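SnoaL-like domain-containing protein (Silicibacter pomeroyi, PDB 3FLJ) is of unknown function but adopts the cystatin-like fold of the SnoaL-like family, whose dimeric relatives often hold a small-molecule pocket in each subunit. Local coordinates at residues A[38-43]-A[59-64]; A[50-55]-A[131-136]; A[77-82]-A[93-98]; A[105-110]-A[120-125]. All blocks are in the same frame, centred on the assembly; numbering follows the deposited sequence. Where two conformers were deposited one is given.

Contact 1 (A[38-43]-A[59-64]); sequences LIHALL and TGRDPV
A histidine-carboxylate hydrogen bond joins the region of helix 36-40 to the first turn of helix 61-74: His40 reaches across to Asp62. NE2 of His40 donates to OD1 of Asp62 at 2.6 Å, with an N-H...O angle of 155°. The oxygen sits close to the imidazole plane, while the ring and carboxylate planes are turned 41° apart. The imidazole can reach so far because its CG is swung away from the backbone N of His40 (chi1 -163°). Beneath the ring lies the start of the Arg61 chain, its CB over one face and nearer the rim than the centre. Both His40 and Arg61 were modelled in two conformers, so the details of their packing are doubtful.

Below it the contact becomes apolar. CB of Leu43 lies 4.1 Å from CB of Arg61, and CD1 of Leu43 meets CG1 of Val64 at 3.8 Å, a buried join that Ala65 extends. The Arg61 guanidinium turns an edge to the carbonyl O of Leu43, with NH2 3.5 Å from that O, too loose for a hydrogen bond; Glu45 is a weak, long ion partner. A type I turn runs from His40 to Leu43, and Gly60 occupies the N-cap position of helix 61-74. A His-carboxylate bond beside a capped helix start thus packs against the sheet of the cystatin-like fold.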
# COMPACT_ATOMS: atom_id res chain seq x y z
N LEU A 38 -9.53 -22.61 1.51
CA LEU A 38 -10.56 -21.57 1.31
C LEU A 38 -10.10 -20.42 0.39
O LEU A 38 -10.93 -19.85 -0.32
CB LEU A 38 -11.11 -21.05 2.65
CG LEU A 38 -11.80 -22.09 3.55
CD1 LEU A 38 -12.22 -21.42 4.86
CD2 LEU A 38 -13.00 -22.77 2.89
N ILE A 39 -8.81 -20.11 0.40
CA ILE A 39 -8.22 -19.08 -0.48
C ILE A 39 -8.26 -19.53 -1.96
O ILE A 39 -8.63 -18.72 -2.81
CB ILE A 39 -6.75 -18.72 -0.06
CG1 ILE A 39 -6.72 -18.03 1.32
CG2 ILE A 39 -6.09 -17.79 -1.08
CD1 ILE A 39 -5.35 -18.04 2.01
N HIS A 40 -7.92 -20.81 -2.22
CA HIS A 40 -7.85 -21.40 -3.57
C HIS A 40 -9.07 -21.07 -4.47
O HIS A 40 -8.89 -20.65 -5.62
CB HIS A 40 -7.66 -22.93 -3.46
CG HIS A 40 -7.19 -23.59 -4.71
ND1 HIS A 40 -8.05 -24.06 -5.67
CD2 HIS A 40 -5.94 -23.91 -5.13
CE1 HIS A 40 -7.36 -24.63 -6.64
NE2 HIS A 40 -6.07 -24.54 -6.34
N ALA A 41 -10.28 -21.25 -3.93
CA ALA A 41 -11.55 -21.01 -4.66
C ALA A 41 -11.80 -19.57 -5.16
O ALA A 41 -12.58 -19.38 -6.11
CB ALA A 41 -12.76 -21.50 -3.83
N LEU A 42 -11.16 -18.59 -4.54
CA LEU A 42 -11.27 -17.18 -4.94
C LEU A 42 -10.26 -16.72 -6.01
O LEU A 42 -10.41 -15.62 -6.54
CB LEU A 42 -11.13 -16.29 -3.70
CG LEU A 42 -12.09 -16.60 -2.53
CD1 LEU A 42 -11.90 -15.57 -1.44
CD2 LEU A 42 -13.55 -16.66 -2.96
N LEU A 43 -9.29 -17.58 -6.36
CA LEU A 43 -8.19 -17.21 -7.25
C LEU A 43 -8.41 -17.68 -8.67
O LEU A 43 -8.87 -18.80 -8.88
CB LEU A 43 -6.88 -17.83 -6.73
CG LEU A 43 -6.45 -17.55 -5.29
CD1 LEU A 43 -5.15 -18.31 -4.95
CD2 LEU A 43 -6.32 -16.07 -4.99
N THR A 59 2.85 -17.03 -9.95
CA THR A 59 1.75 -17.27 -10.89
C THR A 59 1.16 -18.67 -10.70
O THR A 59 1.91 -19.65 -10.61
CB THR A 59 2.21 -17.07 -12.35
OG1 THR A 59 2.73 -15.74 -12.50
CG2 THR A 59 1.04 -17.27 -13.34
N GLY A 60 -0.17 -18.75 -10.62
CA GLY A 60 -0.91 -20.02 -10.48
C GLY A 60 -1.64 -20.13 -9.16
O GLY A 60 -1.07 -19.79 -8.13
N ARG A 61 -2.88 -20.63 -9.20
CA ARG A 61 -3.71 -20.74 -8.00
C ARG A 61 -3.10 -21.64 -6.92
O ARG A 61 -3.17 -21.29 -5.74
CB ARG A 61 -5.17 -21.15 -8.30
CG ARG A 61 -5.39 -22.48 -9.02
CD ARG A 61 -6.82 -23.01 -8.85
NE ARG A 61 -7.84 -22.17 -9.48
CZ ARG A 61 -8.52 -22.41 -10.62
NH1 ARG A 61 -8.33 -23.51 -11.37
NH2 ARG A 61 -9.43 -21.51 -11.02
N ASP A 62 -2.49 -22.77 -7.30
CA ASP A 62 -1.84 -23.68 -6.33
C ASP A 62 -0.66 -23.02 -5.57
O ASP A 62 -0.70 -22.96 -4.34
CB ASP A 62 -1.45 -25.03 -6.96
CG ASP A 62 -2.64 -25.91 -7.30
OD1 ASP A 62 -3.80 -25.50 -7.16
OD2 ASP A 62 -2.39 -27.06 -7.73
N PRO A 63 0.37 -22.53 -6.29
CA PRO A 63 1.44 -21.83 -5.57
C PRO A 63 1.03 -20.54 -4.83
O PRO A 63 1.52 -20.31 -3.71
CB PRO A 63 2.49 -21.55 -6.67
CG PRO A 63 1.82 -21.73 -7.94
CD PRO A 63 0.70 -22.68 -7.73
N VAL A 64 0.12 -19.75 -5.41
CA VAL A 64 -0.34 -18.49 -4.77
C VAL A 64 -1.09 -18.75 -3.47
O VAL A 64 -0.85 -18.06 -2.48
CB VAL A 64 -1.12 -17.58 -5.76
CG1 VAL A 64 -1.81 -16.41 -5.04
CG2 VAL A 64 -0.16 -17.09 -6.85

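Contact 2 (A[50-55]-A[131-136]); sequences MPPTYY and GALRDA
Thr53 presses its methyl group against the backbone of Arg134, fastening the loop after strand 47-50 to the long helix 127-143. CG2 of Thr53 lies 3.6 Å from CA of Arg134 and almost as near its CB. This follows from the Thr53 torsion (chi1 54°): OG1 takes the place between the backbone N and the carbonyl carbon, and the methyl is left to face the helix.

On one flank Pro52 meets Leu133. In Leu133 an anti chi1 (177°) and a chi2 of 57° together bring the branch CD2 to 3.8 Å from CG of Pro52, the two side chains meeting at about a right angle. Leu133 and Pro52 also share Met124, a selenomethionine of strand 117-125, so the sheet closes this apolar corner.

On the other flank the Tyr54 ring comes slantwise to the methylene chain of Arg134. OH of Tyr54 lies 3.6 Å from CG of Arg134, and CE1 of Tyr54 is 4.0 Å from CD of Arg134. The hydroxyl itself is hydrogen-bonded to OD1 of Asn138, a turn further along the helix. Arg134 runs out straight and then bends at chi3, which carries its NH2 to 3.4 Å from OD1 of Asp135 in a weak salt bridge.

No hydrogen bond crosses between the two segments. The loop also pairs with the second subunit, where Arg125 of that subunit donates to O of Pro51. The whole is a loop-on-helix packing at the dimer interface of a cystatin-like fold.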
# COMPACT_ATOMS: atom_id res chain seq x y z
N MSE A 50 1.90 -10.58 -6.23
CA MSE A 50 3.09 -9.73 -6.13
C MSE A 50 3.27 -9.32 -4.65
O MSE A 50 2.53 -8.48 -4.15
CB MSE A 50 2.90 -8.53 -7.04
CG MSE A 50 3.06 -8.88 -8.52
SE MSE A 50 2.05 -7.68 -9.64
CE MSE A 50 0.24 -8.42 -9.30
N PRO A 51 4.28 -9.92 -3.95
CA PRO A 51 4.43 -9.64 -2.52
C PRO A 51 5.04 -8.27 -2.20
O PRO A 51 5.63 -7.66 -3.07
CB PRO A 51 5.36 -10.76 -2.07
CG PRO A 51 6.27 -10.94 -3.22
CD PRO A 51 5.37 -10.82 -4.41
N PRO A 52 4.96 -7.81 -0.93
CA PRO A 52 5.59 -6.52 -0.59
C PRO A 52 7.12 -6.59 -0.43
O PRO A 52 7.78 -5.54 -0.41
CB PRO A 52 4.93 -6.18 0.74
CG PRO A 52 4.70 -7.49 1.39
CD PRO A 52 4.42 -8.47 0.28
N THR A 53 7.65 -7.81 -0.32
CA THR A 53 9.06 -8.09 -0.08
C THR A 53 9.90 -7.95 -1.36
O THR A 53 10.60 -6.96 -1.52
CB THR A 53 9.20 -9.49 0.54
OG1 THR A 53 8.52 -10.42 -0.31
CG2 THR A 53 8.55 -9.52 1.93
N TYR A 54 9.76 -8.90 -2.29
CA TYR A 54 10.55 -8.92 -3.55
C TYR A 54 9.75 -8.37 -4.72
O TYR A 54 8.53 -8.51 -4.74
CB TYR A 54 10.96 -10.35 -3.89
CG TYR A 54 11.79 -11.04 -2.83
CD1 TYR A 54 13.07 -10.57 -2.51
CD2 TYR A 54 11.31 -12.19 -2.17
CE1 TYR A 54 13.88 -11.23 -1.53
CE2 TYR A 54 12.10 -12.85 -1.20
CZ TYR A 54 13.37 -12.37 -0.89
OH TYR A 54 14.14 -13.02 0.06
N TYR A 55 10.44 -7.79 -5.72
CA TYR A 55 9.80 -7.29 -6.97
C TYR A 55 9.72 -8.47 -7.96
O TYR A 55 10.38 -8.50 -9.00
CB TYR A 55 10.56 -6.10 -7.56
CG TYR A 55 9.77 -5.27 -8.55
CD1 TYR A 55 8.65 -4.54 -8.13
CD2 TYR A 55 10.16 -5.15 -9.90
CE1 TYR A 55 7.91 -3.74 -9.02
CE2 TYR A 55 9.41 -4.34 -10.81
CZ TYR A 55 8.28 -3.65 -10.35
OH TYR A 55 7.53 -2.85 -11.17
N GLY A 131 10.97 -6.13 6.28
CA GLY A 131 12.22 -6.92 6.42
C GLY A 131 12.03 -8.17 7.26
O GLY A 131 12.49 -9.26 6.89
N ALA A 132 11.32 -8.01 8.39
CA ALA A 132 10.94 -9.11 9.28
C ALA A 132 10.03 -10.14 8.56
O ALA A 132 10.25 -11.34 8.71
CB ALA A 132 10.27 -8.59 10.55
N LEU A 133 9.04 -9.65 7.80
CA LEU A 133 8.18 -10.51 6.96
C LEU A 133 9.01 -11.31 5.93
O LEU A 133 8.80 -12.51 5.80
CB LEU A 133 7.07 -9.72 6.23
CG LEU A 133 6.12 -10.45 5.25
CD1 LEU A 133 5.40 -11.60 5.94
CD2 LEU A 133 5.12 -9.48 4.58
N ARG A 134 9.92 -10.62 5.23
CA ARG A 134 10.81 -11.23 4.23
C ARG A 134 11.62 -12.38 4.84
O ARG A 134 11.69 -13.45 4.25
CB ARG A 134 11.76 -10.21 3.61
CG ARG A 134 12.66 -10.73 2.46
CD ARG A 134 13.84 -9.81 2.19
NE ARG A 134 14.71 -9.68 3.36
CZ ARG A 134 15.83 -8.96 3.44
NH1 ARG A 134 16.31 -8.29 2.38
NH2 ARG A 134 16.50 -8.91 4.59
N ASP A 135 12.21 -12.14 6.02
CA ASP A 135 12.98 -13.16 6.73
C ASP A 135 12.11 -14.36 7.14
O ASP A 135 12.51 -15.50 6.89
CB ASP A 135 13.71 -12.57 7.95
CG ASP A 135 14.82 -11.56 7.56
OD1 ASP A 135 15.23 -11.50 6.37
OD2 ASP A 135 15.28 -10.83 8.47
N ALA A 136 10.93 -14.09 7.71
CA ALA A 136 9.97 -15.15 8.10
C ALA A 136 9.50 -15.99 6.90
O ALA A 136 9.42 -17.22 7.00
CB ALA A 136 8.77 -14.58 8.87

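Contact 3 (A[77-82]-A[93-98]); sequences EFRYRR and EFQCKV
A classic beta bulge in the hairpin of strands 78-86 and 89-98 sets Arg81 and Arg82 together opposite Glu93. O of Glu93 accepts from N of Arg81 at 2.7 Å and, weakly, from N of Arg82; beyond the non-hydrogen-bonded pair Tyr80-Phe94, Arg79 and Gln95 form a hydrogen-bonded pair.

With both arginines at one carboxylate, Glu93 becomes the centre of a salt-bridge network. Its chain is extended from chi1 (176°) outward, setting the two oxygens between the guanidinium groups. Arg82 grips OE1 side-on, NE and NH2 of Arg82 each 2.9 Å from OE1 of Glu93. On the other oxygen, OE2 of Glu93 uses its anti lone pair to take NE of Arg81 at 3.0 Å, with a weak bond from NH2. Both guanidinium planes stand steeply to the carboxylate. Glu121 of the second subunit is a further partner of Arg81, and Asp89 of the second subunit one of Arg82. Losing the carboxylate of Glu93 to an alanine here is likely to take away the negative charge the two arginines share and leave both guanidinium groups less firmly fixed on this side.

Arg81 also sends NH1 to OE1 of Gln95, 2.9 Å away and above the amide plane. The Arg79 guanidinium stacks over that amide, the planes 27° apart.

On the face that carries Phe94 lies Phe78, close to a bound unidentified molecule. The two ring planes are tilted by 29° and slid apart, barely overlapping; CE2 of Phe78 comes over one face of Phe94, 3.3 Å from CD1 of Phe94.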
# COMPACT_ATOMS: atom_id res chain seq x y z
N GLU A 77 -2.69 -10.61 14.94
CA GLU A 77 -3.59 -9.48 15.20
C GLU A 77 -4.08 -8.84 13.88
O GLU A 77 -4.15 -7.63 13.76
CB GLU A 77 -2.89 -8.44 16.11
CG GLU A 77 -2.35 -9.01 17.43
CD GLU A 77 -1.80 -7.95 18.41
OE1 GLU A 77 -1.96 -6.72 18.18
OE2 GLU A 77 -1.21 -8.36 19.45
N PHE A 78 -4.38 -9.68 12.89
CA PHE A 78 -4.73 -9.21 11.56
C PHE A 78 -6.18 -8.75 11.52
O PHE A 78 -7.07 -9.44 12.03
CB PHE A 78 -4.50 -10.30 10.50
CG PHE A 78 -4.69 -9.82 9.08
CD1 PHE A 78 -5.98 -9.76 8.50
CD2 PHE A 78 -3.59 -9.42 8.31
CE1 PHE A 78 -6.16 -9.29 7.19
CE2 PHE A 78 -3.76 -8.97 7.00
CZ PHE A 78 -5.05 -8.89 6.43
N ARG A 79 -6.41 -7.60 10.89
CA ARG A 79 -7.76 -7.14 10.58
C ARG A 79 -7.74 -6.11 9.47
O ARG A 79 -6.80 -5.30 9.39
CB ARG A 79 -8.54 -6.59 11.80
CG ARG A 79 -8.16 -5.22 12.36
CD ARG A 79 -6.80 -5.22 12.99
NE ARG A 79 -6.49 -3.93 13.61
CZ ARG A 79 -5.46 -3.69 14.44
NH1 ARG A 79 -4.58 -4.64 14.76
NH2 ARG A 79 -5.31 -2.46 14.94
N TYR A 80 -8.77 -6.14 8.63
CA TYR A 80 -8.96 -5.11 7.61
C TYR A 80 -9.51 -3.87 8.32
O TYR A 80 -10.20 -4.00 9.34
CB TYR A 80 -9.86 -5.58 6.48
CG TYR A 80 -9.17 -6.59 5.59
CD1 TYR A 80 -8.20 -6.16 4.67
CD2 TYR A 80 -9.48 -7.96 5.64
CE1 TYR A 80 -7.53 -7.08 3.83
CE2 TYR A 80 -8.82 -8.89 4.79
CZ TYR A 80 -7.85 -8.43 3.88
OH TYR A 80 -7.20 -9.31 3.06
N ARG A 81 -9.15 -2.69 7.82
CA ARG A 81 -9.61 -1.39 8.33
C ARG A 81 -10.59 -0.77 7.36
O ARG A 81 -11.69 -0.40 7.76
CB ARG A 81 -8.43 -0.46 8.57
CG ARG A 81 -7.45 -1.05 9.58
CD ARG A 81 -6.54 -0.03 10.21
NE ARG A 81 -5.74 0.74 9.25
CZ ARG A 81 -4.72 1.54 9.58
NH1 ARG A 81 -4.29 1.66 10.84
NH2 ARG A 81 -4.08 2.22 8.64
N ARG A 82 -10.19 -0.67 6.08
CA ARG A 82 -11.03 -0.09 5.03
C ARG A 82 -11.05 -0.95 3.76
O ARG A 82 -10.02 -1.47 3.36
CB ARG A 82 -10.59 1.33 4.70
CG ARG A 82 -10.87 2.31 5.83
CD ARG A 82 -10.60 3.74 5.38
NE ARG A 82 -9.19 4.00 5.09
CZ ARG A 82 -8.70 5.14 4.56
NH1 ARG A 82 -9.48 6.16 4.26
NH2 ARG A 82 -7.39 5.27 4.35
N GLU A 93 -7.35 -2.24 2.85
CA GLU A 93 -6.38 -1.75 3.83
C GLU A 93 -6.46 -2.60 5.09
O GLU A 93 -7.55 -2.80 5.60
CB GLU A 93 -6.67 -0.29 4.15
CG GLU A 93 -5.83 0.38 5.22
CD GLU A 93 -6.39 1.74 5.55
OE1 GLU A 93 -6.82 2.44 4.63
OE2 GLU A 93 -6.43 2.11 6.71
N PHE A 94 -5.31 -3.04 5.59
CA PHE A 94 -5.22 -3.84 6.82
C PHE A 94 -4.13 -3.37 7.77
O PHE A 94 -3.23 -2.62 7.37
CB PHE A 94 -5.01 -5.33 6.48
CG PHE A 94 -3.71 -5.64 5.76
CD1 PHE A 94 -2.53 -5.90 6.48
CD2 PHE A 94 -3.67 -5.70 4.37
CE1 PHE A 94 -1.32 -6.21 5.82
CE2 PHE A 94 -2.46 -6.03 3.69
CZ PHE A 94 -1.28 -6.27 4.42
N GLN A 95 -4.25 -3.82 9.02
CA GLN A 95 -3.25 -3.63 10.07
C GLN A 95 -2.99 -5.01 10.70
O GLN A 95 -3.90 -5.84 10.81
CB GLN A 95 -3.70 -2.62 11.11
CG GLN A 95 -2.59 -2.22 12.10
CD GLN A 95 -2.97 -1.11 13.06
OE1 GLN A 95 -3.99 -0.43 12.88
NE2 GLN A 95 -2.15 -0.91 14.09
N CYS A 96 -1.74 -5.25 11.09
CA CYS A 96 -1.33 -6.51 11.73
C CYS A 96 0.03 -6.32 12.41
O CYS A 96 0.52 -5.17 12.52
CB CYS A 96 -1.28 -7.65 10.69
SG CYS A 96 -0.10 -7.36 9.39
N LYS A 97 0.56 -7.41 12.95
CA LYS A 97 1.92 -7.45 13.48
C LYS A 97 2.70 -8.61 12.87
O LYS A 97 2.11 -9.61 12.42
CB LYS A 97 1.93 -7.54 15.02
CG LYS A 97 1.10 -6.48 15.71
CD LYS A 97 1.27 -6.44 17.23
CE LYS A 97 2.60 -5.84 17.65
NZ LYS A 97 2.70 -5.55 19.12
N VAL A 98 4.03 -8.44 12.80
CA VAL A 98 4.99 -9.48 12.44
C VAL A 98 5.83 -9.56 13.72
O VAL A 98 6.69 -8.70 13.96
CB VAL A 98 5.82 -9.14 11.19
CG1 VAL A 98 6.84 -10.23 10.92
CG2 VAL A 98 4.91 -8.96 10.00

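Contact 4 (A[105-110]-A[120-125]); sequences GVDLIT and FEVVMR
Phe120 and Ile109 face each other as a non-hydrogen-bonded pair in the antiparallel hairpin of strands 101-111 and 117-125, in the curved sheet of the cystatin-like fold. The hydrogen-bonded pairs Leu108-Glu121 and Val106-Val123 carry the backbone bonds, the shortest from N of Leu108 to O of Glu121 at 2.7 Å.

The Phe120 side chain begins at CB, which is 4.0 Å from CD1 of Ile109. A chi1 of -166° turns CG toward the carbonyl side and lays the ring beside the strand, with CG of Phe120 only 3.4 Å from CD1 of Ile109. The methyl sits over the face near CG, 16° off the ring normal from the centroid, in a CH-pi contact that also touches CD1, CD2 and CE2 of Phe120. Farther out, CE1 of Phe120 reaches OD1 of Asp107 at 3.5 Å, the oxygen lying near the ring plane. At the tip, CZ of Phe120 is 3.9 Å from CG of Asp107. Phe49 adds an edge-to-face partner. Were the Phe120 ring cut back to a serine, the Ile109 methyl would probably lose the aromatic face it rests on and a gap would open beside Asp107.

That carboxylate is held by Tyr80, whose OH is bonded to OD2 of Asp107, and it lies about 3 Å from an unidentified bound molecule, consistent with a pocket on this face.

On the other face Glu121 pairs with Arg125 of the second subunit, and Val123 packs on its counterpart there. Within the hairpin, CG2 of Val123 touches CB of Val106 at 3.8 Å.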
# COMPACT_ATOMS: atom_id res chain seq x y z
N GLY A 105 -0.85 -2.33 5.69
CA GLY A 105 -0.73 -2.66 4.27
C GLY A 105 -2.02 -2.53 3.50
O GLY A 105 -3.05 -2.18 4.08
N VAL A 106 -1.92 -2.74 2.19
CA VAL A 106 -3.05 -2.77 1.26
C VAL A 106 -2.93 -3.97 0.31
O VAL A 106 -1.87 -4.18 -0.28
CB VAL A 106 -3.17 -1.48 0.40
CG1 VAL A 106 -4.34 -1.60 -0.65
CG2 VAL A 106 -3.38 -0.27 1.31
N ASP A 107 -4.02 -4.75 0.19
CA ASP A 107 -4.15 -5.80 -0.83
C ASP A 107 -4.80 -5.12 -2.03
O ASP A 107 -5.97 -4.72 -1.96
CB ASP A 107 -5.04 -6.96 -0.34
CG ASP A 107 -4.46 -7.70 0.87
OD1 ASP A 107 -3.22 -7.82 0.99
OD2 ASP A 107 -5.26 -8.20 1.68
N LEU A 108 -4.04 -4.97 -3.12
CA LEU A 108 -4.54 -4.37 -4.37
C LEU A 108 -5.07 -5.52 -5.22
O LEU A 108 -4.28 -6.35 -5.69
CB LEU A 108 -3.45 -3.60 -5.11
CG LEU A 108 -2.93 -2.34 -4.40
CD1 LEU A 108 -1.61 -1.86 -5.02
CD2 LEU A 108 -4.01 -1.23 -4.41
N ILE A 109 -6.39 -5.55 -5.41
CA ILE A 109 -7.07 -6.65 -6.10
C ILE A 109 -7.69 -6.20 -7.40
O ILE A 109 -8.36 -5.16 -7.44
CB ILE A 109 -8.18 -7.26 -5.20
CG1 ILE A 109 -7.60 -7.81 -3.88
CG2 ILE A 109 -8.96 -8.39 -5.93
CD1 ILE A 109 -6.55 -8.93 -3.99
N THR A 110 -7.45 -6.98 -8.46
CA THR A 110 -8.08 -6.83 -9.77
C THR A 110 -8.83 -8.14 -10.03
O THR A 110 -8.20 -9.21 -10.03
CB THR A 110 -7.09 -6.56 -10.90
OG1 THR A 110 -6.19 -5.52 -10.49
CG2 THR A 110 -7.83 -6.14 -12.18
N PHE A 120 -3.20 -9.79 -7.49
CA PHE A 120 -3.19 -9.60 -6.03
C PHE A 120 -1.78 -9.05 -5.74
O PHE A 120 -0.80 -9.79 -5.75
CB PHE A 120 -3.43 -10.98 -5.38
CG PHE A 120 -3.79 -10.96 -3.90
CD1 PHE A 120 -3.21 -10.06 -2.97
CD2 PHE A 120 -4.67 -11.94 -3.40
CE1 PHE A 120 -3.56 -10.10 -1.61
CE2 PHE A 120 -5.01 -11.98 -2.03
CZ PHE A 120 -4.45 -11.06 -1.14
N GLU A 121 -1.70 -7.73 -5.50
CA GLU A 121 -0.44 -7.02 -5.26
C GLU A 121 -0.47 -6.42 -3.86
O GLU A 121 -1.43 -5.70 -3.53
CB GLU A 121 -0.27 -5.96 -6.33
CG GLU A 121 1.06 -5.20 -6.27
CD GLU A 121 1.33 -4.43 -7.54
OE1 GLU A 121 0.37 -4.06 -8.25
OE2 GLU A 121 2.50 -4.20 -7.85
N VAL A 122 0.55 -6.70 -3.04
CA VAL A 122 0.60 -6.25 -1.64
C VAL A 122 1.66 -5.17 -1.44
O VAL A 122 2.82 -5.36 -1.80
CB VAL A 122 0.83 -7.43 -0.68
CG1 VAL A 122 0.87 -6.94 0.81
CG2 VAL A 122 -0.24 -8.49 -0.86
N VAL A 123 1.23 -4.04 -0.86
CA VAL A 123 2.11 -2.91 -0.48
C VAL A 123 1.99 -2.76 1.05
O VAL A 123 0.93 -3.03 1.60
CB VAL A 123 1.76 -1.58 -1.24
CG1 VAL A 123 2.12 -1.70 -2.72
CG2 VAL A 123 0.29 -1.22 -1.12
N MSE A 124 3.09 -2.39 1.72
CA MSE A 124 3.14 -2.29 3.18
C MSE A 124 4.04 -1.20 3.72
O MSE A 124 4.83 -0.59 2.98
CB MSE A 124 3.65 -3.62 3.78
CG MSE A 124 2.62 -4.68 3.99
SE MSE A 124 3.52 -6.23 4.80
CE MSE A 124 4.13 -5.63 6.45
N ARG A 125 3.88 -0.96 5.02
CA ARG A 125 4.73 -0.09 5.85
C ARG A 125 4.79 -0.70 7.27
O ARG A 125 3.88 -1.45 7.64
CB ARG A 125 4.18 1.34 5.91
CG ARG A 125 2.83 1.48 6.62
CD ARG A 125 2.29 2.91 6.58
NE ARG A 125 3.19 3.82 7.29
CZ ARG A 125 3.18 4.10 8.60
NH1 ARG A 125 2.20 3.71 9.43
NH2 ARG A 125 4.11 4.91 9.09

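In the fold
From the N terminus, contact 1 closes first, bringing helix 36-40 to the start of helix 61-74. Contact 2 begins inside that loop, at residues 50-55, and closes only on helix 127-143, so the two cross. Contacts 3 and 4 follow in series, and both nest within the long loop closed by contact 2. They share the sheet, since strands 89-98 and 101-111 are neighbours: N of Phe94 lies 2.8 Å from O of Gly105. Contact 2 reaches contact 4 through the pairing of Met50 with strand 117-125, and contact 3 through Ala132 against Val98. Contact 1 stands across the chain's centre from contacts 3 and 4, whereas contacts 2, 3 and 4 all touch the second subunit.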